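Side-chain contacts in PfEMP1 variant 1 of strain MC (Plasmodium falciparum, PDB 5LGD), which probably binds receptors on the surface of host cells, this chain being a disulfide-bonded helical domain of the Duffy-binding-like clan cut from a much longer protein: residues K47-F52 and D157-T162; I98-D101 and D105-E108; K74-P77 and T81-D84; E117-G122 and L149-K154. All coordinates share one frame; numbering follows the deposited sequence.

Interaction 1. Residues K47-F52 and D157-T162; sequences KKCISF and DKCLKT. Unlike the reference sequence in segment 47-52: Ser51 (reference Cys).
Cys49 and Cys159 are joined by a disulfide, SG to SG at 2.0 Å, that ties two helices running almost antiparallel, their local axes 8.9 Å apart and their directions 163° from each other. The two sulfurs reach the bond by different routes. Cys49 SG lies beside its own backbone N, whereas Cys159 SG is swung anti to N (chi1 -159°), and the torsion about the S-S bond is -60°. Cys49 CA and Cys159 CA come to 5.6 Å, the closest backbone approach of these segments. Next to the bridge Leu160 reaches across: its CD2 methyl settles 3.6 Å from Cys49 CB and meets Ile50 CG1 at the same 3.6 Å, the leucine and isoleucine side chains crossing at about a right angle. The covalent link is thus lined with carbon on that side. Further out, Cys159 also touches Ile33 and Cys49 touches His163, while Phe52, one turn on, meets the Trp25 ring of helix 7-29. Near the end of helix 144-162, Thr162 OG1 bonds back to Lys158 O from above the carbonyl plane. A cystine staple between antiparallel helices, as here, is characteristic of the disulfide-rich helical domains of the Duffy-binding-like clan.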
loop_
_atom_site.group_PDB
_atom_site.type_symbol
_atom_site.label_atom_id
_atom_site.label_comp_id
_atom_site.label_asym_id
_atom_site.label_seq_id
_atom_site.Cartn_x
_atom_site.Cartn_y
_atom_site.Cartn_z
ATOM N N LYS B 47 -3.707 16.553 57.063
ATOM C CA LYS B 47 -3.274 15.159 56.876
ATOM C C LYS B 47 -3.589 14.719 55.445
ATOM O O LYS B 47 -2.692 14.263 54.736
ATOM C CB LYS B 47 -3.987 14.244 57.903
ATOM C CG LYS B 47 -3.544 12.783 57.879
ATOM C CD LYS B 47 -4.394 11.909 58.794
ATOM C CE LYS B 47 -5.118 10.815 58.042
ATOM N NZ LYS B 47 -5.882 9.928 58.963
ATOM N N LYS B 48 -4.857 14.938 55.007
ATOM C CA LYS B 48 -5.335 14.606 53.673
ATOM C C LYS B 48 -4.651 15.414 52.563
ATOM O O LYS B 48 -4.398 14.841 51.511
ATOM C CB LYS B 48 -6.873 14.701 53.601
ATOM C CG LYS B 48 -7.541 13.338 53.676
ATOM C CD LYS B 48 -7.908 12.933 55.084
ATOM C CE LYS B 48 -8.055 11.433 55.170
ATOM N NZ LYS B 48 -8.949 11.022 56.287
ATOM N N CYS B 49 -4.313 16.703 52.789
ATOM C CA CYS B 49 -3.576 17.503 51.796
ATOM C C CYS B 49 -2.156 16.921 51.585
ATOM O O CYS B 49 -1.615 16.997 50.482
ATOM C CB CYS B 49 -3.509 18.976 52.195
ATOM S SG CYS B 49 -5.121 19.772 52.400
ATOM N N ILE B 50 -1.563 16.348 52.655
ATOM C CA ILE B 50 -0.227 15.744 52.610
ATOM C C ILE B 50 -0.260 14.429 51.809
ATOM O O ILE B 50 0.608 14.232 50.956
ATOM C CB ILE B 50 0.399 15.615 54.030
ATOM C CG1 ILE B 50 0.618 17.014 54.634
ATOM C CG2 ILE B 50 1.716 14.827 53.999
ATOM C CD1 ILE B 50 0.777 17.061 56.061
ATOM N N SER B 51 -1.255 13.553 52.069
ATOM C CA SER B 51 -1.451 12.276 51.341
ATOM C C SER B 51 -1.700 12.527 49.856
ATOM O O SER B 51 -1.150 11.809 49.006
ATOM C CB SER B 51 -2.632 11.493 51.912
ATOM O OG SER B 51 -2.419 11.185 53.279
ATOM N N PHE B 52 -2.530 13.562 49.554
ATOM C CA PHE B 52 -2.833 13.988 48.193
ATOM C C PHE B 52 -1.522 14.530 47.558
ATOM O O PHE B 52 -1.196 14.122 46.453
ATOM C CB PHE B 52 -3.961 15.018 48.163
ATOM C CG PHE B 52 -4.228 15.613 46.797
ATOM C CD1 PHE B 52 -4.490 14.795 45.699
ATOM C CD2 PHE B 52 -4.265 16.990 46.618
ATOM C CE1 PHE B 52 -4.717 15.345 44.438
ATOM C CE2 PHE B 52 -4.499 17.541 45.353
ATOM C CZ PHE B 52 -4.714 16.715 44.273
ATOM N N ASP B 157 -0.763 22.200 46.980
ATOM C CA ASP B 157 -0.055 23.330 47.603
ATOM C C ASP B 157 -1.053 24.337 48.143
ATOM O O ASP B 157 -0.816 24.917 49.207
ATOM C CB ASP B 157 0.920 24.015 46.631
ATOM C CG ASP B 157 2.230 23.281 46.482
ATOM O OD1 ASP B 157 2.670 22.644 47.468
ATOM O OD2 ASP B 157 2.836 23.367 45.390
ATOM N N LYS B 158 -2.162 24.554 47.404
ATOM C CA LYS B 158 -3.236 25.454 47.808
ATOM C C LYS B 158 -3.952 24.841 49.029
ATOM O O LYS B 158 -4.256 25.563 49.985
ATOM C CB LYS B 158 -4.208 25.691 46.640
ATOM C CG LYS B 158 -3.718 26.690 45.591
ATOM C CD LYS B 158 -4.637 26.705 44.362
ATOM C CE LYS B 158 -4.475 27.946 43.515
ATOM N NZ LYS B 158 -3.268 27.885 42.651
ATOM N N CYS B 159 -4.171 23.492 48.999
ATOM C CA CYS B 159 -4.763 22.659 50.060
ATOM C C CYS B 159 -4.005 22.916 51.374
ATOM O O CYS B 159 -4.628 23.218 52.381
ATOM C CB CYS B 159 -4.690 21.182 49.665
ATOM S SG CYS B 159 -5.861 20.097 50.524
ATOM N N LEU B 160 -2.669 22.823 51.347
ATOM C CA LEU B 160 -1.815 23.049 52.522
ATOM C C LEU B 160 -1.767 24.503 53.020
ATOM O O LEU B 160 -1.511 24.721 54.206
ATOM C CB LEU B 160 -0.392 22.530 52.269
ATOM C CG LEU B 160 -0.245 21.019 52.126
ATOM C CD1 LEU B 160 1.050 20.680 51.453
ATOM C CD2 LEU B 160 -0.368 20.314 53.475
ATOM N N LYS B 161 -1.978 25.490 52.123
ATOM C CA LYS B 161 -1.990 26.912 52.478
ATOM C C LYS B 161 -3.288 27.283 53.209
ATOM O O LYS B 161 -3.277 28.190 54.041
ATOM C CB LYS B 161 -1.750 27.806 51.250
ATOM C CG LYS B 161 -0.274 27.925 50.892
ATOM C CD LYS B 161 -0.049 28.203 49.411
ATOM C CE LYS B 161 1.413 28.077 49.039
ATOM N NZ LYS B 161 1.655 28.374 47.603
ATOM N N THR B 162 -4.388 26.561 52.920
ATOM C CA THR B 162 -5.690 26.750 53.556
ATOM C C THR B 162 -5.753 25.879 54.829
ATOM O O THR B 162 -5.962 26.398 55.933
ATOM C CB THR B 162 -6.841 26.397 52.576
ATOM O OG1 THR B 162 -6.658 27.048 51.313
ATOM C CG2 THR B 162 -8.203 26.723 53.141
#

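Interaction 2. Residues I98-D101 and D105-E108; sequences IIQD and DANE
Gln100 and Asp105 stand at the closest backbone approach, CA to CA 5.9 Å, near the end of helix 92-103, where the chain turns into helix 106-118 with only two residues between. The turn is so short that side chains of the last helical turn, such as Gln100, lie against the start of the next helix. With CG anti to the backbone N (chi1 -161°) and the chain extended beyond it, the glutamine carries its carboxamide over to Ala106, where NE2 rests 3.8 Å from the CB methyl and CD lies 4.0 Å from Ala106 CA, a van der Waals contact of an amide with aliphatic carbon. Deeper in, Glu108 is also extended. Its OE2 comes within 3.9 Å of the CG2 methyl of Ile99, the two side chains crossing at about a right angle. What anchors this buried carboxylate is its other oxygen, OE1, which hydrogen-bonds His16 NE2. Asp105 supplies the start of the second helix as its N-cap: OD1 accepts from Glu108 N at 3.2 Å, met from well above the carboxylate plane, and more weakly from Asn107 N at 3.4 Å. Its OD2 holds a glycerol, probably from the crystallisation liquor, which Asn107 ND2 binds as well. Ile98 and Asp101 also pack on a chain of another protein, the isoleucine on an apolar side chain and the aspartate on a polar one. The corner is seated on helix 7-29, with Ile99 against His16 and Leu19 and Glu108 against Ile20, while Ile109 of helix 106-118 touches both Ile99 and Gln100.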
loop_
_atom_site.group_PDB
_atom_site.type_symbol
_atom_site.label_atom_id
_atom_site.label_comp_id
_atom_site.label_asym_id
_atom_site.label_seq_id
_atom_site.Cartn_x
_atom_site.Cartn_y
_atom_site.Cartn_z
ATOM N N ILE B 98 -10.189 6.866 23.662
ATOM C CA ILE B 98 -9.478 5.610 23.940
ATOM C C ILE B 98 -9.969 5.021 25.267
ATOM O O ILE B 98 -10.339 3.852 25.310
ATOM C CB ILE B 98 -7.947 5.817 23.870
ATOM C CG1 ILE B 98 -7.517 6.055 22.397
ATOM C CG2 ILE B 98 -7.154 4.656 24.523
ATOM C CD1 ILE B 98 -6.098 6.580 22.234
ATOM N N ILE B 99 -10.073 5.858 26.302
ATOM C CA ILE B 99 -10.582 5.423 27.619
ATOM C C ILE B 99 -11.957 4.847 27.493
ATOM O O ILE B 99 -12.150 3.740 27.976
ATOM C CB ILE B 99 -10.465 6.490 28.713
ATOM C CG1 ILE B 99 -8.954 6.707 29.017
ATOM C CG2 ILE B 99 -11.202 6.047 29.998
ATOM C CD1 ILE B 99 -8.671 7.909 29.679
ATOM N N GLN B 100 -12.881 5.533 26.786
ATOM C CA GLN B 100 -14.241 5.032 26.609
ATOM C C GLN B 100 -14.306 3.726 25.828
ATOM O O GLN B 100 -15.084 2.861 26.198
ATOM C CB GLN B 100 -15.204 6.068 26.011
ATOM C CG GLN B 100 -16.628 5.633 26.301
ATOM C CD GLN B 100 -17.691 6.614 25.944
ATOM O OE1 GLN B 100 -17.485 7.831 25.944
ATOM N NE2 GLN B 100 -18.884 6.091 25.696
ATOM N N ASP B 101 -13.535 3.595 24.751
ATOM C CA ASP B 101 -13.469 2.383 23.918
ATOM C C ASP B 101 -12.968 1.174 24.738
ATOM O O ASP B 101 -13.419 0.056 24.518
ATOM C CB ASP B 101 -12.498 2.617 22.738
ATOM C CG ASP B 101 -13.036 3.482 21.610
ATOM O OD1 ASP B 101 -14.207 3.939 21.708
ATOM O OD2 ASP B 101 -12.282 3.718 20.634
ATOM N N ASP B 105 -17.471 3.067 29.852
ATOM C CA ASP B 105 -18.193 3.814 30.873
ATOM C C ASP B 105 -18.220 5.300 30.539
ATOM O O ASP B 105 -17.269 6.016 30.830
ATOM C CB ASP B 105 -17.551 3.528 32.245
ATOM C CG ASP B 105 -18.254 4.059 33.478
ATOM O OD1 ASP B 105 -19.180 4.886 33.332
ATOM O OD2 ASP B 105 -17.831 3.696 34.596
ATOM N N ALA B 106 -19.331 5.758 29.934
ATOM C CA ALA B 106 -19.536 7.142 29.502
ATOM C C ALA B 106 -19.540 8.154 30.645
ATOM O O ALA B 106 -19.119 9.305 30.462
ATOM C CB ALA B 106 -20.831 7.243 28.705
ATOM N N ASN B 107 -20.029 7.747 31.809
ATOM C CA ASN B 107 -20.109 8.623 32.970
ATOM C C ASN B 107 -18.777 8.867 33.579
ATOM O O ASN B 107 -18.515 9.953 34.085
ATOM C CB ASN B 107 -21.072 8.084 33.986
ATOM C CG ASN B 107 -21.496 9.136 34.953
ATOM O OD1 ASN B 107 -22.140 10.122 34.606
ATOM N ND2 ASN B 107 -21.031 9.016 36.150
ATOM N N GLU B 108 -17.918 7.854 33.529
ATOM C CA GLU B 108 -16.550 7.965 33.962
ATOM C C GLU B 108 -15.881 9.030 33.033
ATOM O O GLU B 108 -15.148 9.881 33.535
ATOM C CB GLU B 108 -15.899 6.573 33.867
ATOM C CG GLU B 108 -14.404 6.538 33.913
ATOM C CD GLU B 108 -13.911 5.114 33.843
ATOM O OE1 GLU B 108 -13.860 4.463 34.912
ATOM O OE2 GLU B 108 -13.581 4.649 32.726
#

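Interaction 3. Residues K74-P77 and T81-D84; sequences KDIP and THDD
Thr81 OG1 is gripped by two backbone N-H groups of the first turn of helix 82-90: Asp84 N donates to it at 3.2 Å and nearly straight (168°), while Asp83 N adds a weak bond at 3.3 Å. The return half of the exchange is a weak bond from Thr81 N to Asp84 OD2, so threonine and aspartate each cap the backbone of the other. Against this capped end lies Ile76 of the preceding loop. Its CD1 methyl reaches the backbone at Thr81 C, 3.6 Å away, and at the same time sits over the centre of one face of the His82 imidazole, 4.0 Å from the centroid and only 7° off the ring normal, a CH-pi contact. The other branch, CG2, leans on the NE2 and CD2 side of the ring, 3.5 Å from NE2. Both branches can meet the histidine because CG1 is held between the backbone N and carbonyl carbon (chi1 90°), the crowded position for a side chain branched at CB. The ring is held at its polar end as well, where His82 NE2 hydrogen-bonds Gln73 O, so packing and a polar tether together should limit its rotation. Beside it, Asp83 forms a salt bridge with Arg71. The loop also meets a chain of another protein in the assembly: Asp75 OD1 hydrogen-bonds a polar side chain there and Pro77 packs on an aromatic one. This is a capping box at the N-terminus of helix 82-90, with an isoleucine of the preceding loop packed alongside it on the first residue of the helix.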
loop_
_atom_site.group_PDB
_atom_site.type_symbol
_atom_site.label_atom_id
_atom_site.label_comp_id
_atom_site.label_asym_id
_atom_site.label_seq_id
_atom_site.Cartn_x
_atom_site.Cartn_y
_atom_site.Cartn_z
ATOM N N LYS B 74 10.608 1.094 18.836
ATOM C CA LYS B 74 11.394 1.069 17.584
ATOM C C LYS B 74 10.525 0.919 16.331
ATOM O O LYS B 74 11.057 0.751 15.227
ATOM C CB LYS B 74 12.500 -0.011 17.646
ATOM C CG LYS B 74 13.423 0.102 18.863
ATOM C CD LYS B 74 14.251 1.407 18.925
ATOM C CE LYS B 74 15.157 1.481 20.142
ATOM N NZ LYS B 74 14.799 2.605 21.051
ATOM N N ASP B 75 9.202 0.994 16.496
ATOM C CA ASP B 75 8.271 0.896 15.367
ATOM C C ASP B 75 7.369 2.129 15.254
ATOM O O ASP B 75 6.210 2.020 14.830
ATOM C CB ASP B 75 7.452 -0.419 15.432
ATOM C CG ASP B 75 6.511 -0.563 16.624
ATOM O OD1 ASP B 75 6.739 0.122 17.655
ATOM O OD2 ASP B 75 5.581 -1.406 16.550
ATOM N N ILE B 76 7.902 3.308 15.599
ATOM C CA ILE B 76 7.091 4.517 15.526
ATOM C C ILE B 76 7.132 5.144 14.083
ATOM O O ILE B 76 8.066 4.889 13.338
ATOM C CB ILE B 76 7.346 5.548 16.660
ATOM C CG1 ILE B 76 8.448 6.554 16.293
ATOM C CG2 ILE B 76 7.594 4.876 17.996
ATOM C CD1 ILE B 76 8.186 7.935 16.909
ATOM N N PRO B 77 6.107 5.907 13.637
ATOM C CA PRO B 77 6.157 6.424 12.268
ATOM C C PRO B 77 7.402 7.257 12.013
ATOM O O PRO B 77 7.884 7.967 12.883
ATOM C CB PRO B 77 4.853 7.218 12.141
ATOM C CG PRO B 77 3.922 6.519 13.104
ATOM C CD PRO B 77 4.842 6.285 14.291
ATOM N N THR B 81 8.649 12.427 16.050
ATOM C CA THR B 81 9.332 12.067 17.292
ATOM C C THR B 81 8.407 11.301 18.261
ATOM O O THR B 81 7.201 11.432 18.174
ATOM C CB THR B 81 10.016 13.278 17.961
ATOM O OG1 THR B 81 9.069 13.974 18.751
ATOM C CG2 THR B 81 10.728 14.225 16.972
ATOM N N HIS B 82 8.988 10.569 19.227
ATOM C CA HIS B 82 8.252 9.845 20.273
ATOM C C HIS B 82 7.446 10.802 21.155
ATOM O O HIS B 82 6.481 10.382 21.791
ATOM C CB HIS B 82 9.266 9.115 21.161
ATOM C CG HIS B 82 9.875 7.914 20.527
ATOM N ND1 HIS B 82 11.098 7.979 19.873
ATOM C CD2 HIS B 82 9.438 6.635 20.506
ATOM C CE1 HIS B 82 11.348 6.750 19.458
ATOM N NE2 HIS B 82 10.397 5.902 19.845
ATOM N N ASP B 83 7.871 12.075 21.233
ATOM C CA ASP B 83 7.208 13.087 22.049
ATOM C C ASP B 83 5.998 13.656 21.333
ATOM O O ASP B 83 4.966 13.838 21.963
ATOM C CB ASP B 83 8.201 14.168 22.503
ATOM C CG ASP B 83 8.982 13.720 23.727
ATOM O OD1 ASP B 83 9.972 12.960 23.561
ATOM O OD2 ASP B 83 8.568 14.074 24.861
ATOM N N ASP B 84 6.102 13.918 20.013
ATOM C CA ASP B 84 4.939 14.370 19.215
ATOM C C ASP B 84 3.926 13.232 19.196
ATOM O O ASP B 84 2.718 13.465 19.129
ATOM C CB ASP B 84 5.326 14.660 17.750
ATOM C CG ASP B 84 6.446 15.655 17.563
ATOM O OD1 ASP B 84 6.525 16.619 18.362
ATOM O OD2 ASP B 84 7.216 15.498 16.587
#

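Interaction 4. Residues E117-G122 and L149-K154; sequences EQAGVG and LQHEQK
The imidazole of His151 has one face laid on the backbone of Ala119, whose CA stands over the middle of the ring, 3.6 Å from the centroid and 14° off the normal, a CH-pi contact. The methyl extends that cover toward the root of the ring, Ala119 CB lying 3.6 Å from His151 CG. Gln118 O approaches obliquely, 3.6 Å from CE1, and this same carbonyl accepts a hydrogen bond from Lys35 NZ, a lysine that also touches His151. CG is anti to the backbone N (chi1 170°), which projects the ring from helix 144-162 toward the end of helix 106-118. Just past the last turn of helix 106-118 the chain leaves helical geometry: Gly120 has a positive phi (78°), and its N makes a weak bond to Glu117 O at 3.3 Å. A further backbone bond links Gly122 to Leu116. A lysine helps to hold the turn, Lys147 NZ reaching Gly120 O. The next residue after the histidine, Glu152, is buried, with a salt bridge to Arg26 and a hydrogen bond to Ser22 of helix 7-29. What the histidine packs on, then, is a Schellman motif, the classic glycine-ended C-terminal cap of an α-helix.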
loop_
_atom_site.group_PDB
_atom_site.type_symbol
_atom_site.label_atom_id
_atom_site.label_comp_id
_atom_site.label_asym_id
_atom_site.label_seq_id
_atom_site.Cartn_x
_atom_site.Cartn_y
_atom_site.Cartn_z
ATOM N N GLU B 117 -11.344 19.930 32.410
ATOM C CA GLU B 117 -11.875 21.281 32.151
ATOM C C GLU B 117 -11.461 22.208 33.269
ATOM O O GLU B 117 -10.933 23.285 32.987
ATOM C CB GLU B 117 -13.414 21.304 31.963
ATOM C CG GLU B 117 -13.866 20.959 30.543
ATOM C CD GLU B 117 -15.342 20.694 30.261
ATOM O OE1 GLU B 117 -16.157 20.629 31.214
ATOM O OE2 GLU B 117 -15.677 20.533 29.064
ATOM N N GLN B 118 -11.642 21.763 34.539
ATOM C CA GLN B 118 -11.279 22.526 35.734
ATOM C C GLN B 118 -9.782 22.607 35.967
ATOM O O GLN B 118 -9.356 23.411 36.788
ATOM C CB GLN B 118 -12.005 22.011 36.986
ATOM C CG GLN B 118 -13.466 22.473 37.085
ATOM C CD GLN B 118 -13.694 23.931 37.467
ATOM O OE1 GLN B 118 -14.838 24.364 37.668
ATOM N NE2 GLN B 118 -12.635 24.722 37.597
ATOM N N ALA B 119 -8.983 21.815 35.236
ATOM C CA ALA B 119 -7.520 21.825 35.344
ATOM C C ALA B 119 -6.853 22.698 34.273
ATOM O O ALA B 119 -5.621 22.773 34.215
ATOM C CB ALA B 119 -6.980 20.405 35.273
ATOM N N GLY B 120 -7.659 23.328 33.424
ATOM C CA GLY B 120 -7.160 24.152 32.325
ATOM C C GLY B 120 -6.677 23.365 31.116
ATOM O O GLY B 120 -6.109 23.941 30.178
ATOM N N VAL B 121 -6.896 22.031 31.136
ATOM C CA VAL B 121 -6.538 21.099 30.064
ATOM C C VAL B 121 -7.722 20.969 29.074
ATOM O O VAL B 121 -7.503 20.831 27.861
ATOM C CB VAL B 121 -6.062 19.721 30.597
ATOM C CG1 VAL B 121 -5.189 19.021 29.567
ATOM C CG2 VAL B 121 -5.301 19.854 31.915
ATOM N N GLY B 122 -8.948 21.048 29.607
ATOM C CA GLY B 122 -10.186 20.972 28.843
ATOM C C GLY B 122 -10.915 22.294 28.740
ATOM O O GLY B 122 -10.316 23.314 28.398
ATOM N N LEU B 149 -0.807 16.581 36.211
ATOM C CA LEU B 149 0.034 16.378 37.399
ATOM C C LEU B 149 0.623 17.703 37.931
ATOM O O LEU B 149 0.764 17.849 39.139
ATOM C CB LEU B 149 1.107 15.302 37.202
ATOM C CG LEU B 149 0.591 13.851 37.103
ATOM C CD1 LEU B 149 1.722 12.896 36.722
ATOM C CD2 LEU B 149 -0.123 13.393 38.410
ATOM N N GLN B 150 0.859 18.691 37.044
ATOM C CA GLN B 150 1.336 20.030 37.423
ATOM C C GLN B 150 0.203 20.752 38.176
ATOM O O GLN B 150 0.430 21.316 39.254
ATOM C CB GLN B 150 1.762 20.830 36.179
ATOM C CG GLN B 150 3.265 20.762 35.888
ATOM C CD GLN B 150 3.651 20.476 34.453
ATOM O OE1 GLN B 150 3.087 21.016 33.488
ATOM N NE2 GLN B 150 4.702 19.681 34.296
ATOM N N HIS B 151 -1.033 20.677 37.619
ATOM C CA HIS B 151 -2.238 21.262 38.215
ATOM C C HIS B 151 -2.485 20.675 39.611
ATOM O O HIS B 151 -2.836 21.411 40.541
ATOM C CB HIS B 151 -3.462 21.038 37.308
ATOM C CG HIS B 151 -4.762 21.401 37.957
ATOM N ND1 HIS B 151 -5.248 22.693 37.914
ATOM C CD2 HIS B 151 -5.607 20.636 38.686
ATOM C CE1 HIS B 151 -6.381 22.669 38.592
ATOM N NE2 HIS B 151 -6.641 21.452 39.076
ATOM N N GLU B 152 -2.277 19.358 39.748
ATOM C CA GLU B 152 -2.454 18.608 40.989
ATOM C C GLU B 152 -1.483 19.073 42.059
ATOM O O GLU B 152 -1.858 19.168 43.224
ATOM C CB GLU B 152 -2.350 17.090 40.733
ATOM C CG GLU B 152 -3.511 16.513 39.928
ATOM C CD GLU B 152 -4.891 16.635 40.553
ATOM O OE1 GLU B 152 -5.327 15.655 41.199
ATOM O OE2 GLU B 152 -5.577 17.657 40.311
ATOM N N GLN B 153 -0.246 19.382 41.658
ATOM C CA GLN B 153 0.805 19.889 42.535
ATOM C C GLN B 153 0.417 21.268 43.102
ATOM O O GLN B 153 0.725 21.553 44.254
ATOM C CB GLN B 153 2.125 19.969 41.771
ATOM C CG GLN B 153 3.359 20.088 42.667
ATOM C CD GLN B 153 3.713 18.768 43.320
ATOM O OE1 GLN B 153 4.311 17.878 42.695
ATOM N NE2 GLN B 153 3.369 18.621 44.598
ATOM N N LYS B 154 -0.268 22.103 42.286
ATOM C CA LYS B 154 -0.754 23.435 42.656
ATOM C C LYS B 154 -1.962 23.349 43.565
ATOM O O LYS B 154 -2.071 24.173 44.460
ATOM C CB LYS B 154 -1.039 24.303 41.421
ATOM C CG LYS B 154 0.238 24.811 40.750
ATOM C CD LYS B 154 0.090 24.953 39.239
ATOM C CE LYS B 154 1.422 25.190 38.559
ATOM N NZ LYS B 154 1.277 25.381 37.091
#

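In the fold
Interactions 3, 2 and 4 follow one another along the chain, and all three are nested within the loop closed by the disulfide of interaction 1. The two that touch are interactions 1 and 4, both on helix 144-162, where Phe52 CZ meets Glu152 OE1 at 3.3 Å; their centres are about 16 Å apart. Interactions 2 and 4 share helix 106-118, one near its start and the other at its end, with centres about 20 Å apart. Interaction 3 is remote, its centre about 38 Å from that of interaction 1 and across the middle of the chain. The cystine staples one end of an elongated helical domain, while residues of interactions 2 and 3 also touch another protein's chain.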